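Local atomic coordinates of UL37 (Suid herpesvirus 1, PDB entry 4K70), a protein that is an inner tegument protein, present here as its N-terminal half, and probably helps to control the trafficking of herpesvirus particles in infected cells. Residues E29-A34 with A73-W78; G293-L298 with T316-T321; D400-L405 with G422-V427; D145-A150 with N189-L194. One frame throughout, in Å; residues are numbered along the deposited sequence.

Contact 1 (E29-A34 with A73-W78); sequences EFFMAA and AGLALW
Leu75 meets two consecutive phenylalanines, Phe30 and Phe31, largely through one methyl group. Its CD1 lies 3.7 Å from CE1 of Phe31, arriving at the edge of that ring and close to its plane. The same CD1 is 3.8 Å from CE2 of Phe30, an atom that also touches the CB of Leu75 at 3.8 Å; here the approach to the ring is oblique. Different first torsions bring the neighbouring rings together on one leucine: Phe30 swings its CG away from the backbone N (chi1 174°), whereas Phe31 sets its CG opposite the carbonyl carbon, beside the backbone N (chi1 -75°). All three residues are buried, and no hydrogen bond crosses between the segments, which leaves shape and apolar contact to join them. In the next shell, Phe30 also packs on Leu72 and Leu68, one and two turns earlier in helix 63-78, on Leu8 of helix 4-12, and makes a cation-pi contact with Arg79. Phe31 reaches Val67 as well as Ala465 and Leu469 of helix 464-481. This part of helix 20-32 is thereby wedged among several helices, the apolar side-chain packing characteristic of an all-alpha bundle.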
loop_
_atom_site.group_PDB
_atom_site.type_symbol
_atom_site.label_atom_id
_atom_site.label_comp_id
_atom_site.label_asym_id
_atom_site.label_seq_id
_atom_site.Cartn_x
_atom_site.Cartn_y
_atom_site.Cartn_z
ATOM N N GLU A 29 11.955 23.041 23.457
ATOM C CA GLU A 29 10.898 23.336 22.491
ATOM C C GLU A 29 11.115 22.571 21.190
ATOM O O GLU A 29 10.162 22.060 20.591
ATOM C CB GLU A 29 10.814 24.837 22.218
ATOM C CG GLU A 29 10.220 25.626 23.371
ATOM C CD GLU A 29 10.671 27.073 23.387
ATOM O OE1 GLU A 29 11.030 27.599 22.309
ATOM O OE2 GLU A 29 10.673 27.677 24.484
ATOM N N PHE A 30 12.370 22.489 20.761
ATOM C CA PHE A 30 12.703 21.716 19.576
ATOM C C PHE A 30 12.356 20.253 19.816
ATOM O O PHE A 30 11.792 19.590 18.942
ATOM C CB PHE A 30 14.176 21.878 19.224
ATOM C CG PHE A 30 14.626 21.006 18.091
ATOM C CD1 PHE A 30 14.277 21.307 16.784
ATOM C CD2 PHE A 30 15.407 19.888 18.332
ATOM C CE1 PHE A 30 14.697 20.501 15.734
ATOM C CE2 PHE A 30 15.829 19.080 17.291
ATOM C CZ PHE A 30 15.475 19.388 15.988
ATOM N N PHE A 31 12.672 19.764 21.014
ATOM C CA PHE A 31 12.361 18.391 21.391
ATOM C C PHE A 31 10.881 18.054 21.185
ATOM O O PHE A 31 10.530 16.899 20.946
ATOM C CB PHE A 31 12.774 18.121 22.846
ATOM C CG PHE A 31 14.261 17.971 23.043
ATOM C CD1 PHE A 31 15.101 17.765 21.963
ATOM C CD2 PHE A 31 14.816 18.026 24.316
ATOM C CE1 PHE A 31 16.477 17.618 22.142
ATOM C CE2 PHE A 31 16.191 17.882 24.507
ATOM C CZ PHE A 31 17.020 17.677 23.420
ATOM N N MET A 32 10.015 19.061 21.260
ATOM C CA MET A 32 8.577 18.829 21.138
ATOM C C MET A 32 7.921 19.484 19.912
ATOM O O MET A 32 6.703 19.415 19.739
ATOM C CB MET A 32 7.863 19.261 22.419
ATOM C CG MET A 32 8.158 18.357 23.605
ATOM S SD MET A 32 7.288 18.862 25.096
ATOM C CE MET A 32 8.215 20.331 25.531
ATOM N N ALA A 33 8.732 20.094 19.057
ATOM C CA ALA A 33 8.219 20.797 17.884
ATOM C C ALA A 33 7.457 19.888 16.920
ATOM O O ALA A 33 7.616 18.667 16.928
ATOM C CB ALA A 33 9.346 21.519 17.160
ATOM N N ALA A 34 6.620 20.498 16.088
ATOM C CA ALA A 34 5.788 19.745 15.162
ATOM C C ALA A 34 6.113 20.108 13.718
ATOM O O ALA A 34 5.594 19.498 12.781
ATOM C CB ALA A 34 4.324 19.999 15.455
ATOM N N ALA A 73 21.114 14.572 14.281
ATOM C CA ALA A 73 20.907 13.916 12.995
ATOM C C ALA A 73 19.544 13.188 12.953
ATOM O O ALA A 73 18.759 13.360 12.021
ATOM C CB ALA A 73 22.046 12.966 12.690
ATOM N N GLY A 74 19.255 12.405 13.983
ATOM C CA GLY A 74 18.010 11.660 14.044
ATOM C C GLY A 74 16.801 12.549 14.254
ATOM O O GLY A 74 15.764 12.367 13.612
ATOM N N LEU A 75 16.934 13.516 15.151
ATOM C CA LEU A 75 15.854 14.448 15.428
ATOM C C LEU A 75 15.485 15.248 14.184
ATOM O O LEU A 75 14.315 15.523 13.961
ATOM C CB LEU A 75 16.243 15.408 16.555
ATOM C CG LEU A 75 16.437 14.789 17.943
ATOM C CD1 LEU A 75 16.973 15.835 18.925
ATOM C CD2 LEU A 75 15.121 14.188 18.435
ATOM N N ALA A 76 16.486 15.609 13.387
ATOM C CA ALA A 76 16.268 16.378 12.158
ATOM C C ALA A 76 15.585 15.533 11.087
ATOM O O ALA A 76 14.753 16.020 10.329
ATOM C CB ALA A 76 17.597 16.925 11.632
ATOM N N LEU A 77 15.945 14.259 11.025
ATOM C CA LEU A 77 15.378 13.361 10.028
ATOM C C LEU A 77 13.952 12.947 10.376
ATOM O O LEU A 77 13.179 12.570 9.493
ATOM C CB LEU A 77 16.253 12.115 9.886
ATOM C CG LEU A 77 17.327 12.022 8.804
ATOM C CD1 LEU A 77 17.705 13.382 8.253
ATOM C CD2 LEU A 77 18.553 11.295 9.351
ATOM N N TRP A 78 13.604 13.030 11.656
ATOM C CA TRP A 78 12.352 12.451 12.157
ATOM C C TRP A 78 11.106 13.071 11.530
ATOM O O TRP A 78 10.119 12.381 11.249
ATOM C CB TRP A 78 12.263 12.627 13.670
ATOM C CG TRP A 78 11.498 11.547 14.393
ATOM C CD1 TRP A 78 10.182 11.211 14.233
ATOM C CD2 TRP A 78 12.009 10.681 15.423
ATOM N NE1 TRP A 78 9.846 10.180 15.095
ATOM C CE2 TRP A 78 10.950 9.845 15.837
ATOM C CE3 TRP A 78 13.261 10.541 16.039
ATOM C CZ2 TRP A 78 11.106 8.873 16.831
ATOM C CZ3 TRP A 78 13.413 9.574 17.031
ATOM C CH2 TRP A 78 12.341 8.758 17.417
#

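Contact 2 (G293-L298 with T316-T321); sequences GVLALL and TQVDAT
Leu295 carries this contact with Thr316, Gln317 and Val318, and its side chain can be followed outward atom by atom. CB points toward the 316-321 segment, and the branching CG then sends its two methyls to different residues. CD1 goes to Val318, lying 4.1 Å from CG1, with the two side chains crossing at about a right angle. CD2 goes to Thr316, where it meets CG2 tip to tip at 3.6 Å; the same CD2 rests 3.7 Å from the backbone O of Gln317. Both torsions of Leu295 are far from staggered (chi1 -99°, chi2 10°), possibly a sign of some strain. Thr316 presents its methyl, CG2 lying anti to the backbone N, while OG1 hydrogen-bonds to the backbone O of Thr290. Gln317 turns away from Leu295 and folds back on its own segment, NE2 donating to Val318 O at 2.9 Å in the carbonyl plane. Further along, Asp319 OD1 accepts from Thr321 N in an Asx turn at the start of helix 321-329, and from Thr321 OG1 through its syn lone pair. Between the two segments the contact is one of dispersion, while hydrogen bonds shape 316-321 and, through Thr290 and Gln292, fasten it to the chain just ahead of 293-298.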
loop_
_atom_site.group_PDB
_atom_site.type_symbol
_atom_site.label_atom_id
_atom_site.label_comp_id
_atom_site.label_asym_id
_atom_site.label_seq_id
_atom_site.Cartn_x
_atom_site.Cartn_y
_atom_site.Cartn_z
ATOM N N GLY A 293 -27.117 -23.935 -19.338
ATOM C CA GLY A 293 -26.357 -24.867 -20.154
ATOM C C GLY A 293 -24.971 -24.388 -20.555
ATOM O O GLY A 293 -24.119 -25.188 -20.939
ATOM N N VAL A 294 -24.740 -23.082 -20.472
ATOM C CA VAL A 294 -23.438 -22.530 -20.819
ATOM C C VAL A 294 -22.389 -22.907 -19.773
ATOM O O VAL A 294 -21.196 -22.872 -20.050
ATOM C CB VAL A 294 -23.482 -20.990 -20.991
ATOM C CG1 VAL A 294 -23.595 -20.293 -19.648
ATOM C CG2 VAL A 294 -22.240 -20.499 -21.731
ATOM N N LEU A 295 -22.831 -23.270 -18.572
ATOM C CA LEU A 295 -21.891 -23.572 -17.485
ATOM C C LEU A 295 -20.957 -24.743 -17.807
ATOM O O LEU A 295 -19.764 -24.708 -17.483
ATOM C CB LEU A 295 -22.630 -23.808 -16.166
ATOM C CG LEU A 295 -22.661 -22.604 -15.212
ATOM C CD1 LEU A 295 -22.145 -21.349 -15.893
ATOM C CD2 LEU A 295 -24.046 -22.370 -14.670
ATOM N N ALA A 296 -21.504 -25.773 -18.446
ATOM C CA ALA A 296 -20.705 -26.899 -18.914
ATOM C C ALA A 296 -19.639 -26.476 -19.923
ATOM O O ALA A 296 -18.688 -27.215 -20.175
ATOM C CB ALA A 296 -21.609 -27.971 -19.514
ATOM N N LEU A 297 -19.795 -25.289 -20.504
ATOM C CA LEU A 297 -18.814 -24.776 -21.463
ATOM C C LEU A 297 -17.762 -23.897 -20.789
ATOM O O LEU A 297 -16.926 -23.285 -21.462
ATOM C CB LEU A 297 -19.507 -23.981 -22.577
ATOM C CG LEU A 297 -20.150 -24.765 -23.725
ATOM C CD1 LEU A 297 -20.407 -26.190 -23.307
ATOM C CD2 LEU A 297 -21.447 -24.098 -24.178
ATOM N N LEU A 298 -17.816 -23.831 -19.461
ATOM C CA LEU A 298 -16.891 -23.008 -18.687
ATOM C C LEU A 298 -16.080 -23.882 -17.738
ATOM O O LEU A 298 -16.358 -25.066 -17.581
ATOM C CB LEU A 298 -17.658 -21.945 -17.892
ATOM C CG LEU A 298 -18.444 -20.899 -18.698
ATOM C CD1 LEU A 298 -19.258 -20.010 -17.764
ATOM C CD2 LEU A 298 -17.531 -20.052 -19.586
ATOM N N THR A 316 -29.614 -18.428 -14.735
ATOM C CA THR A 316 -28.397 -19.180 -14.462
ATOM C C THR A 316 -27.882 -18.937 -13.055
ATOM O O THR A 316 -27.842 -17.801 -12.582
ATOM C CB THR A 316 -27.315 -18.775 -15.482
ATOM O OG1 THR A 316 -27.686 -19.285 -16.768
ATOM C CG2 THR A 316 -25.936 -19.302 -15.093
ATOM N N GLN A 317 -27.490 -20.016 -12.396
ATOM C CA GLN A 317 -26.858 -19.939 -11.088
ATOM C C GLN A 317 -25.426 -20.482 -11.172
ATOM O O GLN A 317 -25.217 -21.691 -11.265
ATOM C CB GLN A 317 -27.669 -20.726 -10.053
ATOM C CG GLN A 317 -27.122 -20.603 -8.643
ATOM C CD GLN A 317 -26.977 -19.156 -8.213
ATOM O OE1 GLN A 317 -27.977 -18.447 -8.029
ATOM N NE2 GLN A 317 -25.728 -18.691 -8.090
ATOM N N VAL A 318 -24.439 -19.591 -11.179
ATOM C CA VAL A 318 -23.056 -20.041 -11.171
ATOM C C VAL A 318 -22.712 -20.556 -9.786
ATOM O O VAL A 318 -23.292 -20.140 -8.785
ATOM C CB VAL A 318 -22.049 -18.929 -11.567
ATOM C CG1 VAL A 318 -22.301 -18.468 -12.979
ATOM C CG2 VAL A 318 -22.126 -17.769 -10.587
ATOM N N ASP A 319 -21.766 -21.475 -9.733
ATOM C CA ASP A 319 -21.357 -22.037 -8.454
ATOM C C ASP A 319 -20.195 -21.263 -7.846
ATOM O O ASP A 319 -19.050 -21.424 -8.259
ATOM C CB ASP A 319 -20.981 -23.495 -8.644
ATOM C CG ASP A 319 -20.430 -24.127 -7.383
ATOM O OD1 ASP A 319 -20.754 -23.661 -6.263
ATOM O OD2 ASP A 319 -19.673 -25.104 -7.537
ATOM N N ALA A 320 -20.487 -20.433 -6.852
ATOM C CA ALA A 320 -19.437 -19.692 -6.176
ATOM C C ALA A 320 -19.093 -20.243 -4.795
ATOM O O ALA A 320 -18.362 -19.613 -4.042
ATOM C CB ALA A 320 -19.804 -18.204 -6.091
ATOM N N THR A 321 -19.616 -21.413 -4.448
ATOM C CA THR A 321 -19.337 -21.984 -3.125
ATOM C C THR A 321 -17.853 -22.197 -2.855
ATOM O O THR A 321 -17.350 -21.814 -1.803
ATOM C CB THR A 321 -20.102 -23.305 -2.889
ATOM O OG1 THR A 321 -19.729 -24.258 -3.888
ATOM C CG2 THR A 321 -21.590 -23.054 -2.977
#

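Contact 3 (D400-L405 with G422-V427); sequences DVADTL and GVEHVV
Leu405 packs against Glu424 and Val423 in a mainly apolar, partly buried contact, joining the turn that follows helix 392-402 to the first turns of helix 422-431. One methyl of the leucine does nearly all the touching. CD1 sits 3.7 Å from CA of Glu424 and 3.8 Å from its CB, which means that it presses on the base of the glutamate and not on its charged end; CG1 of Val423 flanks the same methyl at 4.3 Å. The two side chains of Leu405 and Glu424 cross at about a right angle. Glu424 is fully stretched (chi1 -177°, chi2 174°), and this shape carries its carboxylate across to Ala402, where OE2 comes within 4.3 Å of CB without any hydrogen bond between the segments. Leu405 and Ala402 are brought near the same helix by a type I beta turn, closed by Leu405 N bonding to Ala402 O. Val401 O receives two donors from Thr404: the backbone N at 3.0 Å, and OG1 at 2.7 Å, the latter in the carbonyl plane on a lone pair. Thr404 OG1 also has a weak hydrogen bond with NH2 of Arg383, a residue of a calcium site seen in this structure. Helix 366-385 runs beside both partners: Val401 touches its Val380, Arg383 and Leu384, and Val427 meets the same Val380, while Val423 also touches Thr413 and Leu418 in the loop ahead of helix 422-431.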
loop_
_atom_site.group_PDB
_atom_site.type_symbol
_atom_site.label_atom_id
_atom_site.label_comp_id
_atom_site.label_asym_id
_atom_site.label_seq_id
_atom_site.Cartn_x
_atom_site.Cartn_y
_atom_site.Cartn_z
ATOM N N ASP A 400 -10.400 4.190 6.629
ATOM C CA ASP A 400 -11.305 4.846 5.692
ATOM C C ASP A 400 -12.261 3.864 5.014
ATOM O O ASP A 400 -13.456 4.106 4.946
ATOM C CB ASP A 400 -10.514 5.590 4.619
ATOM C CG ASP A 400 -10.108 6.998 5.054
ATOM O OD1 ASP A 400 -10.473 7.402 6.181
ATOM O OD2 ASP A 400 -9.447 7.705 4.253
ATOM N N VAL A 401 -11.720 2.767 4.498
ATOM C CA VAL A 401 -12.532 1.745 3.866
ATOM C C VAL A 401 -13.462 1.071 4.884
ATOM O O VAL A 401 -14.649 0.889 4.617
ATOM C CB VAL A 401 -11.648 0.690 3.160
ATOM C CG1 VAL A 401 -12.459 -0.551 2.818
ATOM C CG2 VAL A 401 -10.986 1.284 1.901
ATOM N N ALA A 402 -12.921 0.729 6.052
ATOM C CA ALA A 402 -13.684 0.050 7.104
ATOM C C ALA A 402 -14.903 0.853 7.563
ATOM O O ALA A 402 -15.955 0.282 7.873
ATOM C CB ALA A 402 -12.789 -0.253 8.286
ATOM N N ASP A 403 -14.748 2.174 7.608
ATOM C CA ASP A 403 -15.835 3.079 7.988
ATOM C C ASP A 403 -17.007 3.082 7.008
ATOM O O ASP A 403 -18.083 3.555 7.354
ATOM C CB ASP A 403 -15.331 4.526 8.131
ATOM C CG ASP A 403 -14.455 4.731 9.360
ATOM O OD1 ASP A 403 -14.569 3.928 10.307
ATOM O OD2 ASP A 403 -13.656 5.705 9.381
ATOM N N THR A 404 -16.805 2.601 5.783
ATOM C CA THR A 404 -17.888 2.636 4.790
ATOM C C THR A 404 -18.702 1.348 4.790
ATOM O O THR A 404 -19.747 1.277 4.154
ATOM C CB THR A 404 -17.376 2.846 3.351
ATOM O OG1 THR A 404 -16.623 1.694 2.930
ATOM C CG2 THR A 404 -16.494 4.106 3.252
ATOM N N LEU A 405 -18.219 0.327 5.490
ATOM C CA LEU A 405 -18.840 -0.993 5.400
ATOM C C LEU A 405 -20.254 -1.008 5.991
ATOM O O LEU A 405 -21.172 -1.630 5.440
ATOM C CB LEU A 405 -17.951 -2.063 6.057
ATOM C CG LEU A 405 -16.572 -2.217 5.413
ATOM C CD1 LEU A 405 -15.788 -3.380 6.011
ATOM C CD2 LEU A 405 -16.679 -2.372 3.889
ATOM N N GLY A 422 -20.403 -9.034 9.573
ATOM C CA GLY A 422 -19.799 -10.138 8.839
ATOM C C GLY A 422 -18.863 -9.749 7.695
ATOM O O GLY A 422 -17.891 -10.450 7.422
ATOM N N VAL A 423 -19.147 -8.651 7.005
ATOM C CA VAL A 423 -18.263 -8.203 5.926
ATOM C C VAL A 423 -16.935 -7.740 6.487
ATOM O O VAL A 423 -15.864 -8.125 5.995
ATOM C CB VAL A 423 -18.878 -7.052 5.111
ATOM C CG1 VAL A 423 -17.867 -6.553 4.060
ATOM C CG2 VAL A 423 -20.157 -7.511 4.458
ATOM N N GLU A 424 -16.993 -6.910 7.524
ATOM C CA GLU A 424 -15.765 -6.435 8.144
ATOM C C GLU A 424 -14.989 -7.598 8.768
ATOM O O GLU A 424 -13.755 -7.609 8.775
ATOM C CB GLU A 424 -16.062 -5.385 9.215
ATOM C CG GLU A 424 -14.780 -4.822 9.838
ATOM C CD GLU A 424 -15.016 -3.671 10.803
ATOM O OE1 GLU A 424 -16.190 -3.343 11.081
ATOM O OE2 GLU A 424 -14.014 -3.102 11.287
ATOM N N HIS A 425 -15.714 -8.585 9.285
ATOM C CA HIS A 425 -15.059 -9.700 9.967
ATOM C C HIS A 425 -14.308 -10.563 8.979
ATOM O O HIS A 425 -13.283 -11.126 9.319
ATOM C CB HIS A 425 -16.079 -10.542 10.756
ATOM C CG HIS A 425 -16.547 -9.878 12.013
ATOM N ND1 HIS A 425 -17.428 -10.474 12.889
ATOM C CD2 HIS A 425 -16.259 -8.663 12.535
ATOM C CE1 HIS A 425 -17.650 -9.659 13.907
ATOM N NE2 HIS A 425 -16.956 -8.552 13.714
ATOM N N VAL A 426 -14.799 -10.660 7.744
ATOM C CA VAL A 426 -14.047 -11.392 6.724
ATOM C C VAL A 426 -12.886 -10.547 6.197
ATOM O O VAL A 426 -11.742 -11.024 6.064
ATOM C CB VAL A 426 -14.940 -11.838 5.554
ATOM C CG1 VAL A 426 -14.100 -12.521 4.464
ATOM C CG2 VAL A 426 -16.033 -12.758 6.057
ATOM N N VAL A 427 -13.174 -9.286 5.898
ATOM C CA VAL A 427 -12.133 -8.380 5.404
ATOM C C VAL A 427 -10.956 -8.250 6.376
ATOM O O VAL A 427 -9.793 -8.292 5.968
ATOM C CB VAL A 427 -12.701 -6.988 5.068
ATOM C CG1 VAL A 427 -11.564 -6.009 4.761
ATOM C CG2 VAL A 427 -13.684 -7.089 3.888
#

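Contact 4 (D145-A150 with N189-L194); sequences DDVLAA and NWALPL
Val147 reaches from helix 144-149 onto the start of helix 191-201, where Leu194 and Ala191 receive it. Its branches divide the work. CB lies 3.7 Å from CD2 of Leu194, and CG1 is 3.8 Å from the CG of that same leucine, so one side of the valine is pressed along the branched end of Leu194 at an oblique angle. CG2 takes the other partner and stands 3.9 Å from CB of Ala191. With chi1 at 172°, CG1 opposes the backbone N and CG2 opposes the carbonyl carbon, an arrangement that lets one methyl meet Leu194 and the other Ala191, three residues apart. Trp190 adds a looser touch at the margin, its CH2 being 4.4 Å from Val147 CG2. The indole is also backed by its own neighbour, since Ala191 CB sits 3.9 Å above the ring plane, over its centre, and NE1 has a weak hydrogen bond to His187 O. Beyond the pair of segments, Leu194 packs on Ile218 and Phe222 of helix 208-223, and Val147 continues to Ala195. The Trp190 side chain also comes to about 5 Å from that of Asp386, a calcium ligand. Small and branched residues one turn apart, meeting a valine from a short neighbouring helix, make the kind of interhelical packing on which an all-alpha fold is built.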
loop_
_atom_site.group_PDB
_atom_site.type_symbol
_atom_site.label_atom_id
_atom_site.label_comp_id
_atom_site.label_asym_id
_atom_site.label_seq_id
_atom_site.Cartn_x
_atom_site.Cartn_y
_atom_site.Cartn_z
ATOM N N ASP A 145 3.135 -3.771 -19.318
ATOM C CA ASP A 145 3.836 -4.491 -20.381
ATOM C C ASP A 145 4.869 -5.453 -19.786
ATOM O O ASP A 145 4.982 -6.596 -20.220
ATOM C CB ASP A 145 4.539 -3.517 -21.346
ATOM C CG ASP A 145 3.566 -2.729 -22.219
ATOM O OD1 ASP A 145 2.407 -3.147 -22.363
ATOM O OD2 ASP A 145 3.971 -1.686 -22.784
ATOM N N ASP A 146 5.622 -4.982 -18.797
ATOM C CA ASP A 146 6.626 -5.810 -18.129
ATOM C C ASP A 146 6.008 -7.022 -17.427
ATOM O O ASP A 146 6.523 -8.135 -17.523
ATOM C CB ASP A 146 7.400 -4.992 -17.091
ATOM C CG ASP A 146 8.480 -4.111 -17.708
ATOM O OD1 ASP A 146 9.014 -4.454 -18.794
ATOM O OD2 ASP A 146 8.801 -3.074 -17.084
ATOM N N VAL A 147 4.912 -6.800 -16.705
ATOM C CA VAL A 147 4.275 -7.884 -15.951
ATOM C C VAL A 147 3.673 -8.943 -16.860
ATOM O O VAL A 147 3.731 -10.134 -16.570
ATOM C CB VAL A 147 3.177 -7.369 -15.021
ATOM C CG1 VAL A 147 2.419 -8.549 -14.411
ATOM C CG2 VAL A 147 3.773 -6.497 -13.935
ATOM N N LEU A 148 3.087 -8.496 -17.961
ATOM C CA LEU A 148 2.500 -9.407 -18.939
ATOM C C LEU A 148 3.559 -10.350 -19.513
ATOM O O LEU A 148 3.290 -11.530 -19.760
ATOM C CB LEU A 148 1.845 -8.601 -20.054
ATOM C CG LEU A 148 1.135 -9.361 -21.170
ATOM C CD1 LEU A 148 -0.189 -9.914 -20.690
ATOM C CD2 LEU A 148 0.926 -8.429 -22.339
ATOM N N ALA A 149 4.768 -9.821 -19.709
ATOM C CA ALA A 149 5.875 -10.602 -20.249
ATOM C C ALA A 149 6.444 -11.572 -19.208
ATOM O O ALA A 149 6.778 -12.714 -19.532
ATOM C CB ALA A 149 6.961 -9.680 -20.780
ATOM N N ALA A 150 6.546 -11.113 -17.964
ATOM C CA ALA A 150 6.992 -11.958 -16.857
ATOM C C ALA A 150 6.024 -11.809 -15.689
ATOM O O ALA A 150 6.249 -10.995 -14.789
ATOM C CB ALA A 150 8.403 -11.580 -16.437
ATOM N N ASN A 189 1.799 -2.852 -5.668
ATOM C CA ASN A 189 0.637 -3.716 -5.387
ATOM C C ASN A 189 -0.311 -3.972 -6.571
ATOM O O ASN A 189 -0.888 -5.064 -6.706
ATOM C CB ASN A 189 -0.179 -3.154 -4.219
ATOM C CG ASN A 189 0.473 -3.399 -2.878
ATOM O OD1 ASN A 189 1.122 -4.415 -2.678
ATOM N ND2 ASN A 189 0.305 -2.467 -1.952
ATOM N N TRP A 190 -0.485 -2.950 -7.405
ATOM C CA TRP A 190 -1.427 -2.997 -8.516
ATOM C C TRP A 190 -1.141 -4.176 -9.447
ATOM O O TRP A 190 -2.040 -4.679 -10.116
ATOM C CB TRP A 190 -1.368 -1.685 -9.304
ATOM C CG TRP A 190 -0.035 -1.493 -9.910
ATOM C CD1 TRP A 190 1.041 -0.893 -9.335
ATOM C CD2 TRP A 190 0.397 -1.960 -11.192
ATOM N NE1 TRP A 190 2.117 -0.939 -10.188
ATOM C CE2 TRP A 190 1.748 -1.594 -11.335
ATOM C CE3 TRP A 190 -0.231 -2.649 -12.236
ATOM C CZ2 TRP A 190 2.489 -1.890 -12.481
ATOM C CZ3 TRP A 190 0.507 -2.944 -13.375
ATOM C CH2 TRP A 190 1.851 -2.565 -13.486
ATOM N N ALA A 191 0.107 -4.633 -9.461
ATOM C CA ALA A 191 0.545 -5.636 -10.429
ATOM C C ALA A 191 0.070 -7.054 -10.109
ATOM O O ALA A 191 0.029 -7.916 -10.997
ATOM C CB ALA A 191 2.058 -5.605 -10.563
ATOM N N LEU A 192 -0.266 -7.310 -8.846
ATOM C CA LEU A 192 -0.636 -8.667 -8.428
ATOM C C LEU A 192 -1.854 -9.230 -9.198
ATOM O O LEU A 192 -1.776 -10.311 -9.779
ATOM C CB LEU A 192 -0.837 -8.732 -6.910
ATOM C CG LEU A 192 -1.396 -10.049 -6.348
ATOM C CD1 LEU A 192 -0.470 -11.212 -6.667
ATOM C CD2 LEU A 192 -1.646 -9.924 -4.848
ATOM N N PRO A 193 -2.974 -8.490 -9.221
ATOM C CA PRO A 193 -4.168 -8.934 -9.963
ATOM C C PRO A 193 -3.903 -9.118 -11.459
ATOM O O PRO A 193 -4.513 -9.975 -12.101
ATOM C CB PRO A 193 -5.150 -7.773 -9.784
ATOM C CG PRO A 193 -4.709 -7.073 -8.561
ATOM C CD PRO A 193 -3.226 -7.275 -8.434
ATOM N N LEU A 194 -3.018 -8.294 -12.015
ATOM C CA LEU A 194 -2.630 -8.431 -13.412
ATOM C C LEU A 194 -1.860 -9.731 -13.625
ATOM O O LEU A 194 -2.177 -10.495 -14.533
ATOM C CB LEU A 194 -1.796 -7.217 -13.880
ATOM C CG LEU A 194 -1.091 -7.387 -15.223
ATOM C CD1 LEU A 194 -2.091 -7.697 -16.320
ATOM C CD2 LEU A 194 -0.260 -6.142 -15.589
#

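All four contacts are mainly apolar, with no hydrogen bond crossing any of them. Contact 1 is the one whose touching residues are all buried, and it makes most use of aromatic rings, contact 4 having one indole at its margin; contacts 2, 3 and 4 are partly buried. Contact 2 joins two loops, whereas the others involve helices or their ends. Contacts 1 and 2 lie on opposite sides of the chain's centre, their own centres about 61 Å apart, while contacts 3 and 4 are nearer the middle. These two also approach the same calcium site, through Arg383 beside contact 3 and Asp386 beside contact 4, yet their nearest atoms remain about 13 Å apart.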